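Local atomic coordinates of small heat shock protein hsp20 family (Sulfolobus solfataricus, PDB entry 4RZK), a protein that probably binds unfolded proteins as a small heat shock protein chaperone, its alpha-crystallin domain forming a dimer. Residues K21-V26 / N77-I82. Sequence-based numbering, arbitrary orientation.
Sequences KVVAEV and NGVLEI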
ATOM      1  N   LYS A  21       7.388 -12.237 -12.583  1.00 64.44           N
ATOM      2  CA  LYS A  21       7.483 -11.233 -11.560  1.00 55.57           C
ATOM      3  C   LYS A  21       6.143 -11.142 -10.902  1.00 60.09           C
ATOM      4  O   LYS A  21       5.143 -10.971 -11.571  1.00 60.14           O
ATOM      5  CB  LYS A  21       7.907  -9.882 -12.137  1.00 62.09           C
ATOM      6  CG  LYS A  21       9.340  -9.843 -12.642  0.50 69.67           C
ATOM      7  CD  LYS A  21       9.686  -8.483 -13.223  0.50 68.77           C
ATOM      8  CE  LYS A  21      11.126  -8.438 -13.707  0.50 71.52           C
ATOM      9  NZ  LYS A  21      11.472  -7.118 -14.301  0.50 78.65           N
ATOM     10  N   VAL A  22       6.111 -11.203  -9.579  1.00 59.34           N
ATOM     11  CA  VAL A  22       4.860 -11.040  -8.852  1.00 54.27           C
ATOM     12  C   VAL A  22       4.894  -9.800  -7.983  1.00 46.59           C
ATOM     13  O   VAL A  22       5.823  -9.597  -7.235  1.00 48.71           O
ATOM     14  CB  VAL A  22       4.539 -12.259  -7.986  1.00 56.39           C
ATOM     15  CG1 VAL A  22       3.291 -12.003  -7.167  1.00 50.38           C
ATOM     16  CG2 VAL A  22       4.351 -13.480  -8.857  1.00 58.10           C
ATOM     17  N   VAL A  23       3.870  -8.972  -8.092  1.00 47.55           N
ATOM     18  CA  VAL A  23       3.816  -7.730  -7.349  1.00 50.26           C
ATOM     19  C   VAL A  23       2.659  -7.719  -6.370  1.00 47.09           C
ATOM     20  O   VAL A  23       1.540  -7.992  -6.741  1.00 45.06           O
ATOM     21  CB  VAL A  23       3.655  -6.541  -8.292  1.00 46.20           C
ATOM     22  CG1 VAL A  23       3.309  -5.295  -7.515  1.00 45.07           C
ATOM     23  CG2 VAL A  23       4.917  -6.335  -9.092  1.00 46.38           C
ATOM     24  N   ALA A  24       2.949  -7.404  -5.116  1.00 39.92           N
ATOM     25  CA  ALA A  24       1.941  -7.365  -4.077  1.00 42.85           C
ATOM     26  C   ALA A  24       1.977  -6.102  -3.251  1.00 47.48           C
ATOM     27  O   ALA A  24       3.027  -5.673  -2.830  1.00 48.97           O
ATOM     28  CB  ALA A  24       2.088  -8.579  -3.172  1.00 37.97           C
ATOM     29  N   GLU A  25       0.812  -5.551  -2.972  1.00 43.85           N
ATOM     30  CA  GLU A  25       0.740  -4.411  -2.108  1.00 42.56           C
ATOM     31  C   GLU A  25       0.330  -4.859  -0.753  1.00 47.99           C
ATOM     32  O   GLU A  25      -0.739  -5.394  -0.559  1.00 42.65           O
ATOM     33  CB  GLU A  25      -0.319  -3.479  -2.584  1.00 40.51           C
ATOM     34  CG  GLU A  25      -0.127  -3.006  -3.980  1.00 44.95           C
ATOM     35  CD  GLU A  25      -0.987  -1.821  -4.220  1.00 49.15           C
ATOM     36  OE1 GLU A  25      -1.840  -1.530  -3.380  1.00 59.10           O
ATOM     37  OE2 GLU A  25      -0.801  -1.156  -5.245  1.00 47.41           O
ATOM     38  N   VAL A  26       1.182  -4.584   0.201  1.00 46.99           N
ATOM     39  CA  VAL A  26       0.912  -4.966   1.557  1.00 45.42           C
ATOM     40  C   VAL A  26       1.300  -3.833   2.492  1.00 43.96           C
ATOM     41  O   VAL A  26       2.179  -3.989   3.314  1.00 43.46           O
ATOM     42  CB  VAL A  26       1.776  -6.176   1.889  1.00 38.73           C
ATOM     43  CG1 VAL A  26       2.005  -6.279   3.376  1.00 53.89           C
ATOM     44  CG2 VAL A  26       1.170  -7.436   1.324  1.00 35.77           C
ATOM     45  N   ASN A  77       8.087   1.060  -0.049  1.00 43.52           N
ATOM     46  CA  ASN A  77       6.918   1.875   0.189  1.00 43.41           C
ATOM     47  C   ASN A  77       5.635   1.072   0.268  1.00 47.15           C
ATOM     48  O   ASN A  77       4.619   1.500  -0.224  1.00 41.84           O
ATOM     49  CB  ASN A  77       6.795   2.946  -0.879  1.00 42.76           C
ATOM     50  CG  ASN A  77       7.752   4.088  -0.665  1.00 48.96           C
ATOM     51  OD1 ASN A  77       7.846   4.626   0.419  1.00 53.60           O
ATOM     52  ND2 ASN A  77       8.465   4.459  -1.701  1.00 42.70           N
ATOM     53  N   GLY A  78       5.683  -0.081   0.912  1.00 48.54           N
ATOM     54  CA  GLY A  78       4.518  -0.926   1.057  1.00 40.52           C
ATOM     55  C   GLY A  78       4.228  -1.857  -0.095  1.00 40.81           C
ATOM     56  O   GLY A  78       3.225  -2.532  -0.095  1.00 42.88           O
ATOM     57  N   VAL A  79       5.103  -1.900  -1.082  1.00 42.09           N
ATOM     58  CA  VAL A  79       4.872  -2.762  -2.227  1.00 40.95           C
ATOM     59  C   VAL A  79       5.913  -3.848  -2.365  1.00 41.50           C
ATOM     60  O   VAL A  79       7.091  -3.589  -2.335  1.00 37.87           O
ATOM     61  CB  VAL A  79       4.799  -1.969  -3.530  1.00 38.51           C
ATOM     62  CG1 VAL A  79       4.890  -2.903  -4.713  1.00 36.46           C
ATOM     63  CG2 VAL A  79       3.509  -1.189  -3.586  1.00 40.50           C
ATOM     64  N   LEU A  80       5.460  -5.077  -2.527  1.00 41.65           N
ATOM     65  CA  LEU A  80       6.379  -6.180  -2.606  1.00 42.05           C
ATOM     66  C   LEU A  80       6.468  -6.700  -4.019  1.00 48.25           C
ATOM     67  O   LEU A  80       5.479  -7.009  -4.644  1.00 45.96           O
ATOM     68  CB  LEU A  80       5.969  -7.287  -1.647  1.00 41.74           C
ATOM     69  CG  LEU A  80       6.899  -8.485  -1.537  1.00 46.58           C
ATOM     70  CD1 LEU A  80       7.938  -8.272  -0.460  1.00 49.03           C
ATOM     71  CD2 LEU A  80       6.091  -9.726  -1.233  1.00 54.00           C
ATOM     72  N   GLU A  81       7.690  -6.765  -4.511  1.00 51.95           N
ATOM     73  CA  GLU A  81       7.978  -7.243  -5.834  1.00 50.18           C
ATOM     74  C   GLU A  81       8.912  -8.411  -5.681  1.00 55.45           C
ATOM     75  O   GLU A  81       9.959  -8.290  -5.079  1.00 57.43           O
ATOM     76  CB  GLU A  81       8.690  -6.149  -6.602  1.00 44.82           C
ATOM     77  CG  GLU A  81       8.366  -6.083  -8.074  1.00 61.69           C
ATOM     78  CD  GLU A  81       9.052  -4.924  -8.754  1.00 70.26           C
ATOM     79  OE1 GLU A  81      10.262  -5.014  -8.992  1.00 78.61           O
ATOM     80  OE2 GLU A  81       8.385  -3.921  -9.048  1.00 66.48           O
ATOM     81  N   ILE A  82       8.538  -9.552  -6.228  1.00 52.03           N
ATOM     82  CA  ILE A  82       9.395 -10.709  -6.168  1.00 55.70           C
ATOM     83  C   ILE A  82       9.566 -11.300  -7.547  1.00 58.80           C
ATOM     84  O   ILE A  82       8.634 -11.354  -8.320  1.00 54.81           O
ATOM     85  CB  ILE A  82       8.837 -11.767  -5.222  1.00 57.05           C
ATOM     86  CG1 ILE A  82       8.739 -13.095  -5.937  1.00 61.28           C
ATOM     87  CG2 ILE A  82       7.480 -11.351  -4.696  1.00 59.01           C
ATOM     88  CD1 ILE A  82       9.524 -14.182  -5.251  1.00 69.95           C
TER
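Val-23 meets Glu-81 and Val-79 on one face of an antiparallel strand pair in the alpha-crystallin domain, the immunoglobulin-like beta-sandwich of small heat shock proteins, and the pair illustrates how alternating side chains sort themselves between the two sides of a sheet. The two branches of Val-23 divide the work. CG1, held anti to the backbone N (chi1 168°), slants across CG1 of Val-79 at 4.0 Å, while CG2 lies alongside the extended chain of Glu-81, 3.6 Å from its CG. Further along, Glu-25 and Val-79 run side by side, with CG of Glu-25 4.1 Å from CG2 of Val-79. OE2 of Glu-25 forms salt bridges with Arg-54 and Arg-7 of the second subunit, linking this strand to its dimer partner.

The other face carries Val-22, Ala-24, Leu-80 and Ile-82, turned toward the sandwich interior; strand 44-50 touches Val-22 and Ala-24, and strand 34-39 packs on Leu-80. Here the small Ala-24 sits beside Leu-80, CB to CB 4.4 Å. Paired backbone N-H...O hydrogen bonds join Val-22 with Ile-82 and Ala-24 with Leu-80. Just past strand 19-25 and just before strand 79-85, Val-26 N donates a hydrogen bond to Gly-78 O at 2.9 Å.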